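Mercuric reductase (Metallosphaera sedula, PDB 4YWO) probably catalyses the NADPH-dependent reduction of Hg(2+) to elemental mercury, working as an FAD-containing homodimer of the pyridine nucleotide-disulfide oxidoreductase family. Local coordinates at residues M375-I384 / H435-S443. Sequence-based numbering, arbitrary orientation. Where two conformers were deposited one is given.
Sequences MSSVAKAEII and HMFPTIAES. With FAD (flavin-adenine dinucleotide), chain B.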
# COMPACT_ATOMS: atom_id res chain seq x y z
N MET A 375 5.45 14.10 -4.67
CA MET A 375 4.83 13.00 -5.31
C MET A 375 4.85 13.07 -6.84
O MET A 375 4.84 12.06 -7.51
CB MET A 375 3.39 13.00 -4.78
CG MET A 375 2.58 11.83 -4.99
SD MET A 375 3.23 10.20 -4.47
CE MET A 375 3.38 10.16 -2.78
N SER A 376 5.01 14.25 -7.39
CA SER A 376 5.07 14.46 -8.81
C SER A 376 6.30 13.77 -9.38
O SER A 376 6.22 13.49 -10.59
CB SER A 376 5.07 16.00 -9.07
OG SER A 376 6.22 16.55 -8.58
N SER A 377 7.34 13.45 -8.57
CA SER A 377 8.60 12.72 -8.92
C SER A 377 8.42 11.18 -8.88
O SER A 377 9.39 10.47 -9.23
CB SER A 377 9.70 12.98 -7.94
OG SER A 377 10.15 14.37 -8.14
N VAL A 378 7.27 10.68 -8.46
CA VAL A 378 7.10 9.23 -8.30
C VAL A 378 6.45 8.67 -9.54
O VAL A 378 5.33 9.12 -9.91
CB VAL A 378 6.25 9.00 -7.00
CG1 VAL A 378 5.97 7.53 -6.77
CG2 VAL A 378 7.02 9.53 -5.80
N ALA A 379 7.07 7.72 -10.26
CA ALA A 379 6.51 7.28 -11.52
C ALA A 379 5.08 6.86 -11.41
O ALA A 379 4.29 7.23 -12.22
CB ALA A 379 7.30 6.09 -12.10
N LYS A 380 4.75 6.04 -10.39
CA LYS A 380 3.40 5.54 -10.36
C LYS A 380 2.37 6.67 -10.21
O LYS A 380 1.29 6.63 -10.72
CB LYS A 380 3.22 4.49 -9.22
CG LYS A 380 1.86 3.81 -9.23
CD LYS A 380 1.59 3.14 -10.60
CE LYS A 380 0.50 2.09 -10.68
NZ LYS A 380 0.86 0.87 -9.91
N ALA A 381 2.73 7.70 -9.45
CA ALA A 381 1.83 8.86 -9.23
C ALA A 381 1.57 9.59 -10.57
O ALA A 381 0.42 9.98 -10.88
CB ALA A 381 2.39 9.81 -8.19
N GLU A 382 2.58 9.65 -11.45
CA GLU A 382 2.38 10.16 -12.79
C GLU A 382 1.48 9.27 -13.64
O GLU A 382 0.53 9.73 -14.34
CB GLU A 382 3.79 10.37 -13.41
CG GLU A 382 4.72 11.28 -12.61
CD GLU A 382 6.23 11.32 -13.01
OE1 GLU A 382 6.44 11.34 -14.24
OE2 GLU A 382 7.15 11.29 -12.09
N ILE A 383 1.69 7.97 -13.54
CA ILE A 383 0.93 6.98 -14.32
C ILE A 383 -0.57 6.98 -14.00
O ILE A 383 -1.42 6.91 -14.90
CB ILE A 383 1.53 5.56 -14.13
CG1 ILE A 383 2.90 5.46 -14.79
CG2 ILE A 383 0.59 4.43 -14.66
CD1 ILE A 383 3.70 4.24 -14.36
N ILE A 384 -0.91 7.22 -12.72
CA ILE A 384 -2.30 7.19 -12.29
C ILE A 384 -2.90 8.57 -12.06
O ILE A 384 -3.93 8.67 -11.40
CB ILE A 384 -2.45 6.27 -11.03
CG1 ILE A 384 -1.80 6.88 -9.77
CG2 ILE A 384 -1.98 4.86 -11.27
CD1 ILE A 384 -1.95 6.16 -8.45
N HIS A 435 12.31 -2.48 -3.91
CA HIS A 435 10.85 -2.29 -3.94
C HIS A 435 10.28 -2.79 -5.28
O HIS A 435 10.99 -3.46 -6.05
CB HIS A 435 10.54 -0.81 -3.63
CG HIS A 435 10.65 -0.50 -2.18
ND1 HIS A 435 11.84 -0.67 -1.49
CD2 HIS A 435 9.72 -0.15 -1.26
CE1 HIS A 435 11.64 -0.38 -0.22
NE2 HIS A 435 10.37 -0.04 -0.05
N MET A 436 8.99 -2.63 -5.50
CA MET A 436 8.37 -2.97 -6.77
C MET A 436 8.17 -1.70 -7.56
O MET A 436 7.59 -0.70 -7.06
CB MET A 436 7.03 -3.68 -6.58
CG MET A 436 6.44 -4.09 -7.86
SD MET A 436 7.38 -5.51 -8.60
CE MET A 436 6.92 -5.45 -10.20
N PHE A 437 8.62 -1.73 -8.81
CA PHE A 437 8.33 -0.60 -9.73
C PHE A 437 7.17 -0.96 -10.64
O PHE A 437 7.15 -2.15 -11.13
CB PHE A 437 9.57 -0.34 -10.63
CG PHE A 437 9.40 0.87 -11.49
CD1 PHE A 437 9.61 2.15 -11.01
CD2 PHE A 437 9.07 0.69 -12.73
CE1 PHE A 437 9.44 3.24 -11.87
CE2 PHE A 437 8.92 1.76 -13.62
CZ PHE A 437 9.11 3.03 -13.19
N PRO A 438 6.19 -0.07 -10.92
CA PRO A 438 6.04 1.28 -10.35
C PRO A 438 4.93 1.16 -9.30
O PRO A 438 3.76 0.75 -9.62
CB PRO A 438 5.61 2.10 -11.54
CG PRO A 438 4.89 1.11 -12.43
CD PRO A 438 5.32 -0.28 -12.07
N THR A 439 5.24 1.55 -8.08
CA THR A 439 4.29 1.63 -6.95
C THR A 439 4.40 2.95 -6.29
O THR A 439 5.45 3.60 -6.35
CB THR A 439 4.48 0.50 -5.91
OG1 THR A 439 5.83 0.49 -5.35
CG2 THR A 439 4.16 -0.87 -6.56
N ILE A 440 3.36 3.34 -5.58
CA ILE A 440 3.50 4.54 -4.68
C ILE A 440 4.48 4.28 -3.55
O ILE A 440 5.24 5.16 -3.19
CB ILE A 440 2.12 4.99 -4.21
CG1 ILE A 440 1.16 5.37 -5.41
CG2 ILE A 440 2.26 6.20 -3.22
CD1 ILE A 440 1.61 6.56 -6.17
N ALA A 441 4.50 3.07 -3.04
CA ALA A 441 5.37 2.69 -1.92
C ALA A 441 6.85 2.87 -2.19
O ALA A 441 7.65 3.08 -1.25
CB ALA A 441 5.05 1.33 -1.47
N GLU A 442 7.26 2.74 -3.44
CA GLU A 442 8.69 2.96 -3.63
C GLU A 442 9.11 4.39 -3.38
O GLU A 442 10.34 4.62 -3.17
CB GLU A 442 9.26 2.64 -5.01
CG GLU A 442 8.53 1.81 -5.90
CD GLU A 442 8.98 2.01 -7.33
OE1 GLU A 442 10.12 1.63 -7.70
OE2 GLU A 442 8.19 2.48 -8.15
N SER A 443 8.15 5.31 -3.17
CA SER A 443 8.47 6.66 -2.65
C SER A 443 9.20 6.62 -1.30
O SER A 443 10.01 7.52 -1.03
CB SER A 443 7.23 7.53 -2.52
OG SER A 443 6.37 6.99 -1.54
PA FAD B . 17.00 -3.29 -21.13
O1A FAD B . 16.35 -2.06 -20.54
O2A FAD B . 16.38 -3.96 -22.34
O5B FAD B . 18.53 -2.95 -21.48
C5B FAD B . 19.07 -3.25 -22.77
C4B FAD B . 19.37 -1.95 -23.51
O4B FAD B . 20.73 -1.96 -23.96
C3B FAD B . 18.47 -1.78 -24.72
O3B FAD B . 17.70 -0.58 -24.60
C2B FAD B . 19.39 -1.69 -25.92
O2B FAD B . 19.22 -0.43 -26.57
C1B FAD B . 20.81 -1.80 -25.38
N9A FAD B . 21.48 -2.98 -25.98
C8A FAD B . 20.99 -4.24 -26.00
N7A FAD B . 21.85 -5.09 -26.63
C5A FAD B . 22.92 -4.36 -27.02
C6A FAD B . 24.19 -4.64 -27.73
N6A FAD B . 24.50 -5.89 -28.16
N1A FAD B . 25.03 -3.60 -27.93
C2A FAD B . 24.74 -2.36 -27.51
N3A FAD B . 23.60 -2.04 -26.86
C4A FAD B . 22.67 -2.98 -26.59
N1 FAD B . 9.24 -4.88 -14.57
C2 FAD B . 8.76 -4.40 -13.40
O2 FAD B . 9.52 -4.40 -12.40
N3 FAD B . 7.51 -3.92 -13.26
C4 FAD B . 6.65 -3.88 -14.28
O4 FAD B . 5.49 -3.42 -14.12
C4X FAD B . 7.09 -4.39 -15.60
N5 FAD B . 6.27 -4.38 -16.68
C5X FAD B . 6.71 -4.86 -17.87
C6 FAD B . 5.85 -4.84 -18.97
C7 FAD B . 6.29 -5.33 -20.20
C7M FAD B . 5.36 -5.31 -21.38
C8 FAD B . 7.67 -5.86 -20.34
C8M FAD B . 8.13 -6.38 -21.67
C9 FAD B . 8.52 -5.87 -19.25
C9A FAD B . 8.09 -5.39 -18.02
N10 FAD B . 8.95 -5.40 -16.91
C10 FAD B . 8.47 -4.90 -15.68
C1' FAD B . 10.32 -5.92 -17.02
C2' FAD B . 11.30 -4.76 -17.10
O2' FAD B . 10.88 -3.85 -18.13
C3' FAD B . 12.71 -5.25 -17.40
O3' FAD B . 13.06 -6.28 -16.46
C4' FAD B . 13.72 -4.11 -17.31
O4' FAD B . 13.48 -3.18 -18.37
C5' FAD B . 15.15 -4.64 -17.40
O5' FAD B . 16.00 -3.60 -17.87
P FAD B . 17.46 -3.94 -18.45
O1P FAD B . 18.27 -2.66 -18.50
O2P FAD B . 18.00 -5.14 -17.71
O3P FAD B . 17.14 -4.39 -19.96
O HOH W 1 6.66 4.52 -8.79
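In the dimerisation domain of this flavoprotein disulfide reductase, the His-Met-Phe-Pro-Thr loop that reaches the flavin of the second subunit is backed by helix 379-383, which packs on it chiefly through Lys380 and Ala379. Lys380 turns its CG anti to the backbone N (chi1 -174°) and lays its chain along the backbone of Pro438 and Thr439, with CB 3.5 Å from Thr439 C. A bend at chi2 and another at chi4 bring NZ round to Pro438 O, 2.9 Å away, in a hydrogen bond tilted 20° from the carbonyl plane. At the other end of the same residue, one water accepts from the backbone N of Lys380 and donates to Thr439 O. In one of two conformers of Glu442, OE2 accepts from this water and, from above the carboxylate plane, from Thr439 N. Glu442 N returns a bond to Thr439 OG1, completing a capping box, perhaps only partly populated, at the turn into the following helix. Apolar contacts lie alongside these polar bonds. Ala379 CB meets the Phe437 ring obliquely, 3.6 Å from CE1, and Pro438 CB sits over the centre of a face of the same ring. The Ile383 side chain crosses that of Pro438 at about a right angle, CD1 lying 3.9 Å from Pro438 CG. Ile440, with CG1 anti to its carbonyl carbon, directs CD1 to the helix backbone, 3.6 Å from Ala381 N, and CG2 toward Met375 CE; Val378 CG2 touches Ser443 CB at 3.8 Å. The peptide joining Phe437 to Pro438 is cis, and its own carbonyl oxygen, Phe437 O, accepts a 2.8 Å hydrogen bond from FAD N3. Lysine and water grip Pro438 O and Thr439 O, directly after that peptide, consistent with a restrained Phe437 carbonyl facing the other subunit's flavin.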